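Local coordinates for kallistatin (Homo sapiens, PDB 6F4V), which inhibits tissue kallikrein as a serpin, being cleaved at its reactive site and forming a stable equimolar complex with the enzyme, at residues A[40-45]-A[117-122]; A[96-101]-A[162-167]; A[294-299]-A[311-316]. All blocks are in the same frame, centred on the assembly; numbering follows the deposited sequence.

In the fold
All three contacts reach the large central sheet of the serpin fold, but each uses the chemistry of its place. Interactions 1 and 2, with centres about 8 Å apart, are wholly buried: in the first, helix 33-44 packs by apolar and ring contacts alone on the turn from helix 107-117 into strand 120-124, and in the second two neighbouring strands pair by backbone bonds. They meet where Phe-122 joins Leu-97 and Leu-99 by main-chain hydrogen bonds. Interaction 3, about 17 Å between centres from either, is only partly buried and relies on a bridging water. It touches interaction 1 through Tyr-40, whose OH is hydrogen-bonded to Ser-316 OG.

Interaction 1: residues A[40-45]-A[117-122]; sequences YAMLSL and YEAKLF
A Met-aromatic contact joins Met-42, near the end of helix 33-44, to Tyr-117, where helix 107-117 gives way to strand 120-124 at the margin of the large serpin sheet. Met-42 lies along one face of the ring, with CB 3.7 Å from the centroid of Tyr-117 and only 10° off the normal, a CH-pi contact. With CG anti to the backbone N (chi1 -175°), the methionine chain runs back toward the root of the tyrosine, and its SD comes to 3.5 Å from Tyr-117 CB. SD itself stands obliquely to the ring, 44° off the normal of Tyr-117. Leu-45 takes the edge instead, its CD1 3.7 Å from Tyr-117 CE1, while Ala-41 CB sits 3.3 Å from Tyr-117 OH. The same sulfur also makes a looser contact with Ala-119 CB. The polar end is satisfied as well: Tyr-117 OH hydrogen-bonds His-72 ND1 on helix 68-83. Replacing the ring by an alanine would probably leave Met-42 with a gap beside its chain and His-72 ND1 without its mate. The contact thus illustrates how one tyrosine can serve two chemistries: its face and edge give dispersion contacts to segment 40-45, and its buried hydroxyl is satisfied by a third element.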
loop_
_atom_site.group_PDB
_atom_site.type_symbol
_atom_site.label_atom_id
_atom_site.label_comp_id
_atom_site.label_asym_id
_atom_site.label_seq_id
_atom_site.Cartn_x
_atom_site.Cartn_y
_atom_site.Cartn_z
ATOM N N TYR A 40 -5.101 -1.067 -10.634
ATOM C CA TYR A 40 -4.624 -0.983 -12.016
ATOM C C TYR A 40 -4.765 -2.295 -12.781
ATOM O O TYR A 40 -5.101 -2.287 -13.964
ATOM C CB TYR A 40 -3.219 -0.392 -12.047
ATOM C CG TYR A 40 -3.245 1.117 -11.897
ATOM C CD1 TYR A 40 -3.617 1.737 -10.700
ATOM C CD2 TYR A 40 -2.949 1.940 -12.970
ATOM C CE1 TYR A 40 -3.660 3.116 -10.576
ATOM C CE2 TYR A 40 -2.964 3.314 -12.844
ATOM C CZ TYR A 40 -3.332 3.904 -11.670
ATOM O OH TYR A 40 -3.368 5.270 -11.620
ATOM N N ALA A 41 -4.591 -3.427 -12.099
ATOM C CA ALA A 41 -4.874 -4.710 -12.738
ATOM C C ALA A 41 -6.370 -4.833 -13.091
ATOM O O ALA A 41 -6.734 -5.238 -14.225
ATOM C CB ALA A 41 -4.421 -5.850 -11.860
ATOM N N MET A 42 -7.229 -4.392 -12.188
ATOM C CA MET A 42 -8.660 -4.365 -12.502
ATOM C C MET A 42 -8.997 -3.457 -13.706
ATOM O O MET A 42 -9.746 -3.870 -14.606
ATOM C CB MET A 42 -9.458 -3.944 -11.279
ATOM C CG MET A 42 -10.969 -4.021 -11.502
ATOM S SD MET A 42 -11.846 -3.725 -9.954
ATOM C CE MET A 42 -11.711 -2.036 -9.742
ATOM N N LEU A 43 -8.449 -2.240 -13.705
ATOM C CA LEU A 43 -8.593 -1.302 -14.817
ATOM C C LEU A 43 -8.206 -1.925 -16.150
ATOM O O LEU A 43 -8.894 -1.677 -17.168
ATOM C CB LEU A 43 -7.737 -0.052 -14.575
ATOM C CG LEU A 43 -7.727 0.998 -15.687
ATOM C CD1 LEU A 43 -9.080 1.651 -15.842
ATOM C CD2 LEU A 43 -6.675 2.032 -15.378
ATOM N N SER A 44 -7.124 -2.719 -16.148
ATOM C CA SER A 44 -6.614 -3.325 -17.355
ATOM C C SER A 44 -7.606 -4.256 -18.001
ATOM O O SER A 44 -7.473 -4.509 -19.184
ATOM C CB SER A 44 -5.282 -4.065 -17.153
ATOM O OG SER A 44 -5.447 -5.346 -16.564
ATOM N N LEU A 45 -8.549 -4.812 -17.253
ATOM C CA LEU A 45 -9.636 -5.618 -17.879
ATOM C C LEU A 45 -10.421 -4.842 -18.927
ATOM O O LEU A 45 -10.968 -5.459 -19.832
ATOM C CB LEU A 45 -10.639 -6.112 -16.833
ATOM C CG LEU A 45 -10.113 -7.138 -15.838
ATOM C CD1 LEU A 45 -11.048 -7.201 -14.650
ATOM C CD2 LEU A 45 -9.943 -8.495 -16.496
ATOM N N TYR A 117 -12.461 -9.266 -9.127
ATOM C CA TYR A 117 -12.132 -8.301 -8.099
ATOM C C TYR A 117 -13.291 -8.081 -7.125
ATOM O O TYR A 117 -13.190 -7.244 -6.249
ATOM C CB TYR A 117 -11.625 -6.977 -8.739
ATOM C CG TYR A 117 -10.334 -7.221 -9.505
ATOM C CD1 TYR A 117 -10.344 -7.577 -10.846
ATOM C CD2 TYR A 117 -9.108 -7.166 -8.857
ATOM C CE1 TYR A 117 -9.169 -7.847 -11.540
ATOM C CE2 TYR A 117 -7.928 -7.432 -9.533
ATOM C CZ TYR A 117 -7.955 -7.788 -10.859
ATOM O OH TYR A 117 -6.783 -8.096 -11.492
ATOM N N GLU A 118 -14.376 -8.830 -7.293
ATOM C CA GLU A 118 -15.612 -8.615 -6.520
ATOM C C GLU A 118 -16.069 -7.173 -6.485
ATOM O O GLU A 118 -16.522 -6.682 -5.461
ATOM C CB GLU A 118 -15.441 -9.175 -5.110
ATOM C CG GLU A 118 -15.068 -10.652 -5.147
ATOM C CD GLU A 118 -15.656 -11.459 -4.012
ATOM O OE1 GLU A 118 -14.873 -12.117 -3.291
ATOM O OE2 GLU A 118 -16.897 -11.446 -3.855
ATOM N N ALA A 119 -15.934 -6.493 -7.617
ATOM C CA ALA A 119 -16.298 -5.086 -7.731
ATOM C C ALA A 119 -17.815 -4.908 -7.448
ATOM O O ALA A 119 -18.619 -5.658 -7.968
ATOM C CB ALA A 119 -15.945 -4.565 -9.120
ATOM N N LYS A 120 -18.161 -3.978 -6.575
ATOM C CA LYS A 120 -19.537 -3.537 -6.405
ATOM C C LYS A 120 -19.821 -2.470 -7.451
ATOM O O LYS A 120 -19.009 -1.579 -7.641
ATOM C CB LYS A 120 -19.733 -2.926 -5.023
ATOM C CG LYS A 120 -19.695 -3.905 -3.861
ATOM C CD LYS A 120 -19.946 -3.139 -2.558
ATOM C CE LYS A 120 -20.471 -4.013 -1.420
ATOM N NZ LYS A 120 -19.359 -4.651 -0.666
ATOM N N LEU A 121 -20.980 -2.532 -8.107
ATOM C CA LEU A 121 -21.340 -1.523 -9.096
ATOM C C LEU A 121 -22.303 -0.502 -8.498
ATOM O O LEU A 121 -23.299 -0.874 -7.882
ATOM C CB LEU A 121 -21.980 -2.168 -10.317
ATOM C CG LEU A 121 -21.213 -3.318 -10.965
ATOM C CD1 LEU A 121 -21.952 -3.760 -12.224
ATOM C CD2 LEU A 121 -19.765 -2.955 -11.262
ATOM N N PHE A 122 -21.988 0.768 -8.664
ATOM C CA PHE A 122 -22.863 1.848 -8.278
ATOM C C PHE A 122 -23.124 2.703 -9.497
ATOM O O PHE A 122 -22.244 2.859 -10.361
ATOM C CB PHE A 122 -22.221 2.701 -7.200
ATOM C CG PHE A 122 -21.938 1.967 -5.935
ATOM C CD1 PHE A 122 -22.951 1.755 -4.996
ATOM C CD2 PHE A 122 -20.661 1.482 -5.669
ATOM C CE1 PHE A 122 -22.683 1.067 -3.806
ATOM C CE2 PHE A 122 -20.390 0.798 -4.495
ATOM C CZ PHE A 122 -21.402 0.585 -3.561
#

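Interaction 2: residues A[96-101]-A[162-167]; sequences ALFLSH and VLVNYI
Val-164 CG2 is the meeting point of two side chains from the facing strand: it lies 3.9 Å from Ala-96 CB and also 3.9 Å from Phe-98 CE1. The methyl gets there because it occupies the rotamer position between the backbone N and the carbonyl carbon, and it meets the phenylalanine at the ring edge, near the ring plane. Val-162 lies on the same face, its CB 4.4 Å from Phe-98 CB. Helix 129-143 packs over this side through Leu-135 and Ile-136, while Phe-122 of the next strand stacks on the Phe-98 ring. On the other face, Leu-97 CD2 reaches Leu-163 CB at 4.0 Å as the two leucines cross obliquely; helices 107-117 and 33-44 meet them there. These are adjacent antiparallel strands of the central sheet of a serpin, and strand 159-172 has strand 328-340, the C-terminal strand of this chain, as its other neighbour. That order is consistent with the cleaved serpin form, in which the reactive-centre loop inserts into the sheet. Farther out come the main-chain bonds. Phe-98 N gives a nearly straight bond to Val-162 O (2.8 Å, 176°), and Val-162 N returns one to Phe-98 O. Ala-96 and Val-164 form the second hydrogen-bonded pair; the bond from Val-164 N to Ala-96 O is again almost linear (172°), whereas that from Ala-96 N to Val-164 O is more bent (152°). Between them, Leu-97 and Leu-163 make a non-hydrogen-bonded pair, and their CA-H groups point at Val-162 O and Ala-96 O respectively.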
loop_
_atom_site.group_PDB
_atom_site.type_symbol
_atom_site.label_atom_id
_atom_site.label_comp_id
_atom_site.label_asym_id
_atom_site.label_seq_id
_atom_site.Cartn_x
_atom_site.Cartn_y
_atom_site.Cartn_z
ATOM N N ALA A 96 -14.835 -1.202 -6.346
ATOM C CA ALA A 96 -16.100 -0.696 -6.817
ATOM C C ALA A 96 -15.903 0.096 -8.104
ATOM O O ALA A 96 -14.820 0.674 -8.348
ATOM C CB ALA A 96 -16.738 0.173 -5.743
ATOM N N LEU A 97 -16.955 0.103 -8.924
ATOM C CA LEU A 97 -17.016 0.948 -10.064
ATOM C C LEU A 97 -18.232 1.862 -9.878
ATOM O O LEU A 97 -19.354 1.394 -9.626
ATOM C CB LEU A 97 -17.219 0.124 -11.336
ATOM C CG LEU A 97 -16.165 -0.922 -11.703
ATOM C CD1 LEU A 97 -16.639 -1.669 -12.939
ATOM C CD2 LEU A 97 -14.824 -0.260 -11.945
ATOM N N PHE A 98 -17.991 3.148 -10.016
ATOM C CA PHE A 98 -19.034 4.149 -10.054
ATOM C C PHE A 98 -19.274 4.464 -11.526
ATOM O O PHE A 98 -18.407 5.006 -12.187
ATOM C CB PHE A 98 -18.620 5.353 -9.213
ATOM C CG PHE A 98 -18.547 5.030 -7.765
ATOM C CD1 PHE A 98 -17.398 4.473 -7.219
ATOM C CD2 PHE A 98 -19.649 5.242 -6.936
ATOM C CE1 PHE A 98 -17.340 4.153 -5.875
ATOM C CE2 PHE A 98 -19.598 4.910 -5.591
ATOM C CZ PHE A 98 -18.441 4.370 -5.058
ATOM N N LEU A 99 -20.446 4.065 -12.027
ATOM C CA LEU A 99 -20.764 4.066 -13.450
ATOM C C LEU A 99 -21.731 5.188 -13.792
ATOM O O LEU A 99 -22.695 5.395 -13.075
ATOM C CB LEU A 99 -21.431 2.745 -13.801
ATOM C CG LEU A 99 -20.648 1.467 -13.510
ATOM C CD1 LEU A 99 -21.504 0.257 -13.833
ATOM C CD2 LEU A 99 -19.350 1.440 -14.298
ATOM N N SER A 100 -21.488 5.889 -14.891
ATOM C CA SER A 100 -22.410 6.927 -15.357
ATOM C C SER A 100 -23.809 6.315 -15.553
ATOM O O SER A 100 -23.928 5.269 -16.183
ATOM C CB SER A 100 -21.913 7.538 -16.676
ATOM O OG SER A 100 -22.809 8.541 -17.156
ATOM N N HIS A 101 -24.838 6.940 -14.975
ATOM C CA HIS A 101 -26.244 6.580 -15.254
ATOM C C HIS A 101 -26.590 6.488 -16.753
ATOM O O HIS A 101 -27.465 5.720 -17.116
ATOM C CB HIS A 101 -27.229 7.580 -14.598
ATOM C CG HIS A 101 -27.639 7.216 -13.202
ATOM N ND1 HIS A 101 -27.553 8.101 -12.146
ATOM C CD2 HIS A 101 -28.169 6.075 -12.693
ATOM C CE1 HIS A 101 -27.991 7.516 -11.043
ATOM N NE2 HIS A 101 -28.366 6.283 -11.346
ATOM N N VAL A 162 -15.593 6.028 -12.323
ATOM C CA VAL A 162 -14.506 6.059 -11.367
ATOM C C VAL A 162 -14.376 4.661 -10.776
ATOM O O VAL A 162 -15.347 4.104 -10.253
ATOM C CB VAL A 162 -14.730 7.092 -10.259
ATOM C CG1 VAL A 162 -13.600 7.024 -9.237
ATOM C CG2 VAL A 162 -14.819 8.480 -10.847
ATOM N N LEU A 163 -13.175 4.106 -10.904
ATOM C CA LEU A 163 -12.809 2.855 -10.276
ATOM C C LEU A 163 -12.196 3.182 -8.932
ATOM O O LEU A 163 -11.414 4.122 -8.815
ATOM C CB LEU A 163 -11.792 2.165 -11.161
ATOM C CG LEU A 163 -11.147 0.879 -10.730
ATOM C CD1 LEU A 163 -10.830 0.057 -11.992
ATOM C CD2 LEU A 163 -9.904 1.078 -9.868
ATOM N N VAL A 164 -12.551 2.408 -7.912
ATOM C CA VAL A 164 -11.891 2.516 -6.632
ATOM C C VAL A 164 -11.614 1.163 -6.023
ATOM O O VAL A 164 -12.331 0.172 -6.255
ATOM C CB VAL A 164 -12.642 3.390 -5.598
ATOM C CG1 VAL A 164 -13.037 4.715 -6.193
ATOM C CG2 VAL A 164 -13.861 2.686 -5.046
ATOM N N ASN A 165 -10.557 1.113 -5.228
ATOM C CA ASN A 165 -10.463 0.031 -4.276
ATOM C C ASN A 165 -9.950 0.521 -2.962
ATOM O O ASN A 165 -9.516 1.666 -2.842
ATOM C CB ASN A 165 -9.648 -1.110 -4.826
ATOM C CG ASN A 165 -8.177 -0.868 -4.801
ATOM O OD1 ASN A 165 -7.693 0.019 -4.132
ATOM N ND2 ASN A 165 -7.444 -1.694 -5.530
ATOM N N TYR A 166 -10.031 -0.338 -1.970
ATOM C CA TYR A 166 -9.591 0.038 -0.622
ATOM C C TYR A 166 -9.041 -1.202 0.069
ATOM O O TYR A 166 -9.366 -2.354 -0.308
ATOM C CB TYR A 166 -10.756 0.655 0.185
ATOM C CG TYR A 166 -11.817 -0.378 0.434
ATOM C CD1 TYR A 166 -11.732 -1.246 1.541
ATOM C CD2 TYR A 166 -12.873 -0.543 -0.463
ATOM C CE1 TYR A 166 -12.685 -2.240 1.745
ATOM C CE2 TYR A 166 -13.825 -1.515 -0.259
ATOM C CZ TYR A 166 -13.740 -2.350 0.845
ATOM O OH TYR A 166 -14.688 -3.339 1.019
ATOM N N ILE A 167 -8.228 -0.947 1.082
ATOM C CA ILE A 167 -7.716 -1.952 1.968
ATOM C C ILE A 167 -7.805 -1.368 3.366
ATOM O O ILE A 167 -7.506 -0.203 3.590
ATOM C CB ILE A 167 -6.273 -2.392 1.597
ATOM C CG1 ILE A 167 -5.724 -3.413 2.605
ATOM C CG2 ILE A 167 -5.326 -1.197 1.470
ATOM C CD1 ILE A 167 -4.456 -4.128 2.161
#

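Interaction 3: residues A[294-299]-A[311-316]; sequences DLFSKW and LEASKS
A single water gripped by three backbone groups ties Leu-295 and Ser-297 to Ala-313. It donates to Leu-295 O at 2.7 Å and to Ser-297 O at 2.8 Å, and accepts from Ala-313 N at 2.9 Å, so two carbonyls of the loop and one strand amide are satisfied without any direct bond between the segments. Beside this bridge the contact centres on the Ala-313 methyl. Ala-313 CB points at the loop, fitting 3.4 Å from Leu-295 O and 3.9 Å from Phe-296 CD1. The Phe-296 ring meets that methyl obliquely, and turns its edge toward Ser-314 O. Tyr-40 of helix 33-44 touches both Leu-295 and Phe-296, which places the loop between helix and strand. Within the loop, bonds of its own brace the turn. The backbone bond from Ser-297 N closes it on Asp-294 O; Ser-297 OG gives the same oxygen a second bond, at 2.7 Å, and, accepting from Trp-299 N at 3.0 Å, starts an ST turn. A type I beta turn from Asp-294 to Ser-297, followed by this ST turn at Ser-297, carries the loop that follows helix 283-286 past the start of strand 312-324 in the central serpin sheet.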
loop_
_atom_site.group_PDB
_atom_site.type_symbol
_atom_site.label_atom_id
_atom_site.label_comp_id
_atom_site.label_asym_id
_atom_site.label_seq_id
_atom_site.Cartn_x
_atom_site.Cartn_y
_atom_site.Cartn_z
ATOM N N ASP A 294 1.797 5.117 -21.608
ATOM C CA ASP A 294 0.687 4.830 -22.526
ATOM C C ASP A 294 -0.655 5.136 -21.892
ATOM O O ASP A 294 -1.482 5.840 -22.486
ATOM C CB ASP A 294 0.689 3.397 -23.045
ATOM C CG ASP A 294 -0.528 3.098 -23.927
ATOM O OD1 ASP A 294 -0.478 3.518 -25.103
ATOM O OD2 ASP A 294 -1.521 2.481 -23.440
ATOM N N LEU A 295 -0.880 4.611 -20.689
ATOM C CA LEU A 295 -2.183 4.748 -20.045
ATOM C C LEU A 295 -2.623 6.197 -19.863
ATOM O O LEU A 295 -3.829 6.525 -20.001
ATOM C CB LEU A 295 -2.201 4.006 -18.679
ATOM C CG LEU A 295 -3.467 4.171 -17.848
ATOM C CD1 LEU A 295 -4.671 3.639 -18.615
ATOM C CD2 LEU A 295 -3.377 3.451 -16.505
ATOM N N PHE A 296 -1.673 7.052 -19.527
ATOM C CA PHE A 296 -1.951 8.473 -19.274
ATOM C C PHE A 296 -1.766 9.368 -20.498
ATOM O O PHE A 296 -1.734 10.588 -20.359
ATOM C CB PHE A 296 -1.111 8.949 -18.096
ATOM C CG PHE A 296 -1.535 8.303 -16.809
ATOM C CD1 PHE A 296 -2.726 8.683 -16.209
ATOM C CD2 PHE A 296 -0.806 7.271 -16.255
ATOM C CE1 PHE A 296 -3.172 8.041 -15.046
ATOM C CE2 PHE A 296 -1.218 6.671 -15.070
ATOM C CZ PHE A 296 -2.398 7.062 -14.470
ATOM N N SER A 297 -1.712 8.771 -21.681
ATOM C CA SER A 297 -1.531 9.517 -22.927
ATOM C C SER A 297 -2.812 9.549 -23.717
ATOM O O SER A 297 -3.767 8.828 -23.432
ATOM C CB SER A 297 -0.437 8.859 -23.770
ATOM O OG SER A 297 -0.928 7.673 -24.382
ATOM N N LYS A 298 -2.794 10.371 -24.769
ATOM C CA LYS A 298 -3.855 10.416 -25.734
ATOM C C LYS A 298 -4.031 9.099 -26.524
ATOM O O LYS A 298 -5.036 8.938 -27.257
ATOM C CB LYS A 298 -3.586 11.594 -26.696
ATOM C CG LYS A 298 -2.439 11.377 -27.676
ATOM C CD LYS A 298 -2.172 12.616 -28.533
ATOM C CE LYS A 298 -1.457 13.709 -27.816
ATOM N NZ LYS A 298 -0.053 13.334 -27.557
ATOM N N TRP A 299 -3.068 8.173 -26.417
ATOM C CA TRP A 299 -3.069 6.940 -27.187
ATOM C C TRP A 299 -3.667 5.711 -26.500
ATOM O O TRP A 299 -3.826 4.682 -27.138
ATOM C CB TRP A 299 -1.648 6.620 -27.641
ATOM C CG TRP A 299 -1.023 7.782 -28.310
ATOM C CD1 TRP A 299 -0.061 8.589 -27.814
ATOM C CD2 TRP A 299 -1.373 8.305 -29.598
ATOM N NE1 TRP A 299 0.245 9.574 -28.741
ATOM C CE2 TRP A 299 -0.560 9.425 -29.832
ATOM C CE3 TRP A 299 -2.306 7.934 -30.567
ATOM C CZ2 TRP A 299 -0.630 10.176 -31.016
ATOM C CZ3 TRP A 299 -2.371 8.712 -31.770
ATOM C CH2 TRP A 299 -1.551 9.782 -31.956
ATOM N N LEU A 311 -12.582 6.812 -24.767
ATOM C CA LEU A 311 -12.299 7.082 -23.370
ATOM C C LEU A 311 -10.841 7.409 -23.136
ATOM O O LEU A 311 -9.967 6.890 -23.813
ATOM C CB LEU A 311 -12.684 5.875 -22.520
ATOM C CG LEU A 311 -14.170 5.502 -22.542
ATOM C CD1 LEU A 311 -14.406 4.381 -21.558
ATOM C CD2 LEU A 311 -15.066 6.684 -22.199
ATOM N N GLU A 312 -10.576 8.240 -22.138
ATOM C CA GLU A 312 -9.192 8.433 -21.723
ATOM C C GLU A 312 -9.071 8.553 -20.199
ATOM O O GLU A 312 -10.059 8.804 -19.487
ATOM C CB GLU A 312 -8.560 9.595 -22.506
ATOM C CG GLU A 312 -8.979 10.961 -22.070
ATOM C CD GLU A 312 -8.617 12.051 -23.090
ATOM O OE1 GLU A 312 -7.611 11.896 -23.847
ATOM O OE2 GLU A 312 -9.365 13.057 -23.117
ATOM N N ALA A 313 -7.853 8.344 -19.709
ATOM C CA ALA A 313 -7.570 8.477 -18.288
ATOM C C ALA A 313 -7.773 9.913 -17.833
ATOM O O ALA A 313 -7.428 10.832 -18.556
ATOM C CB ALA A 313 -6.140 8.053 -17.998
ATOM N N SER A 314 -8.358 10.087 -16.650
ATOM C CA SER A 314 -8.452 11.361 -15.982
ATOM C C SER A 314 -7.596 11.250 -14.691
ATOM O O SER A 314 -6.472 10.758 -14.756
ATOM C CB SER A 314 -9.911 11.761 -15.742
ATOM O OG SER A 314 -9.982 13.152 -15.404
ATOM N N LYS A 315 -8.080 11.713 -13.548
ATOM C CA LYS A 315 -7.267 11.763 -12.343
ATOM C C LYS A 315 -7.240 10.395 -11.657
ATOM O O LYS A 315 -8.210 9.636 -11.728
ATOM C CB LYS A 315 -7.823 12.801 -11.355
ATOM C CG LYS A 315 -7.787 14.269 -11.815
ATOM C CD LYS A 315 -6.408 14.785 -12.216
ATOM C CE LYS A 315 -5.526 15.037 -10.996
ATOM N NZ LYS A 315 -4.147 15.435 -11.376
ATOM N N SER A 316 -6.147 10.130 -10.951
ATOM C CA SER A 316 -5.988 8.913 -10.127
ATOM C C SER A 316 -5.284 9.257 -8.825
ATOM O O SER A 316 -4.167 9.822 -8.840
ATOM C CB SER A 316 -5.193 7.819 -10.878
ATOM O OG SER A 316 -5.003 6.637 -10.082
HETATM O O HOH W 1 -5.405 8.251 -21.258
#